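Local coordinates for protein beta-glucuronidase (uncultured Clostridium sp., PDB 6U7J) that probably hydrolyses beta-D-glucuronides, as a gut microbial glycoside hydrolase of a group that reactivates estrogens, at residues B[435-438]-B[444-447]. Numbering follows the deposited sequence.
Sequences YIRK and PITG
I445 meets two consecutive residues of helix 424-439, touching I436 with its CG1-CD1 branch and R437 with CB and CG1. Its terminal methyl CD1 reaches CG1 of I436 at 3.5 Å and CG2 of I436 at 3.7 Å; the two side chains lie alongside one another, pointing opposite ways, so that this methyl rests beside both branches of I436. With CG1 of I445 anti to the carbonyl carbon (chi1 -66°), the branch leaves toward the helix, and chi2 of -56° turns CD1 onto I436. One bond nearer the backbone, CG1 of I445 sits over the centre of one face of the R437 guanidinium, 4.1 Å above its plane, while CB of I445 comes within 4.0 Å of R437 NH2. The R437 chain runs nearly straight out to NE, and chi4 of -82° then turns the guanidinium to lay a face on I445.

Polar partners in the segment leading into strand 465-468 hold that flat group. R437 NH1 forms a salt bridge with D463, whose OD2 also accepts a hydrogen bond from the backbone N of I445, and R437 NH2 is hydrogen-bonded to the carbonyl oxygen of F461. W412 on strand 409-416 touches both isoleucines, and L396 of helix 386-403 packs on I436. The two isoleucines therefore lie between helix and sheet in a beta-alpha-beta crossover of the TIM barrel. No hydrogen bond links 435-438 to 444-447: they meet by apolar contact and the guanidinium face, whose N-H groups serve D463 and F461, and the shared carboxylate ties arginine and strand together indirectly.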
# COMPACT_ATOMS: atom_id res chain seq x y z
N TYR B 435 -43.51 -19.47 -13.34
CA TYR B 435 -43.65 -20.08 -12.02
C TYR B 435 -43.59 -19.04 -10.90
O TYR B 435 -44.36 -19.12 -9.94
CB TYR B 435 -42.59 -21.15 -11.80
CG TYR B 435 -42.75 -21.85 -10.48
CD1 TYR B 435 -41.88 -21.59 -9.42
CD2 TYR B 435 -43.80 -22.75 -10.27
CE1 TYR B 435 -42.04 -22.22 -8.19
CE2 TYR B 435 -43.97 -23.39 -9.05
CZ TYR B 435 -43.09 -23.12 -8.01
OH TYR B 435 -43.26 -23.74 -6.80
N ILE B 436 -42.68 -18.06 -11.00
CA ILE B 436 -42.56 -17.09 -9.91
C ILE B 436 -43.74 -16.13 -9.94
O ILE B 436 -44.18 -15.64 -8.90
CB ILE B 436 -41.20 -16.35 -9.96
CG1 ILE B 436 -41.08 -15.29 -8.86
CG2 ILE B 436 -40.97 -15.68 -11.30
CD1 ILE B 436 -41.19 -15.84 -7.43
N ARG B 437 -44.28 -15.87 -11.13
CA ARG B 437 -45.48 -15.04 -11.22
C ARG B 437 -46.68 -15.71 -10.56
O ARG B 437 -47.53 -15.02 -9.98
CB ARG B 437 -45.79 -14.70 -12.68
CG ARG B 437 -44.88 -13.62 -13.23
CD ARG B 437 -45.36 -13.12 -14.58
NE ARG B 437 -44.26 -12.47 -15.28
CZ ARG B 437 -43.89 -11.21 -15.07
NH1 ARG B 437 -44.54 -10.46 -14.18
NH2 ARG B 437 -42.88 -10.71 -15.76
N LYS B 438 -46.76 -17.05 -10.61
CA LYS B 438 -47.88 -17.72 -9.95
C LYS B 438 -47.73 -17.70 -8.43
O LYS B 438 -48.73 -17.67 -7.72
CB LYS B 438 -48.06 -19.15 -10.47
CG LYS B 438 -49.33 -19.81 -9.90
CD LYS B 438 -50.16 -20.57 -10.94
CE LYS B 438 -49.40 -21.74 -11.53
NZ LYS B 438 -49.82 -23.05 -10.92
N PRO B 444 -42.76 -7.11 -9.29
CA PRO B 444 -42.08 -7.25 -10.58
C PRO B 444 -40.99 -8.31 -10.55
O PRO B 444 -40.42 -8.63 -9.51
CB PRO B 444 -41.47 -5.86 -10.80
CG PRO B 444 -42.14 -4.96 -9.85
CD PRO B 444 -42.73 -5.75 -8.75
N ILE B 445 -40.68 -8.81 -11.75
CA ILE B 445 -39.74 -9.90 -11.99
C ILE B 445 -38.64 -9.37 -12.91
O ILE B 445 -38.94 -8.62 -13.84
CB ILE B 445 -40.46 -11.10 -12.64
CG1 ILE B 445 -41.46 -11.72 -11.68
CG2 ILE B 445 -39.47 -12.13 -13.14
CD1 ILE B 445 -40.85 -12.12 -10.39
N THR B 446 -37.39 -9.77 -12.66
CA THR B 446 -36.29 -9.41 -13.56
C THR B 446 -35.19 -10.46 -13.52
O THR B 446 -35.28 -11.47 -12.81
CB THR B 446 -35.72 -8.02 -13.24
OG1 THR B 446 -34.78 -7.64 -14.25
CG2 THR B 446 -35.00 -8.03 -11.90
N GLY B 447 -34.16 -10.22 -14.32
CA GLY B 447 -32.91 -10.96 -14.34
C GLY B 447 -31.92 -10.09 -15.08
O GLY B 447 -32.31 -9.26 -15.90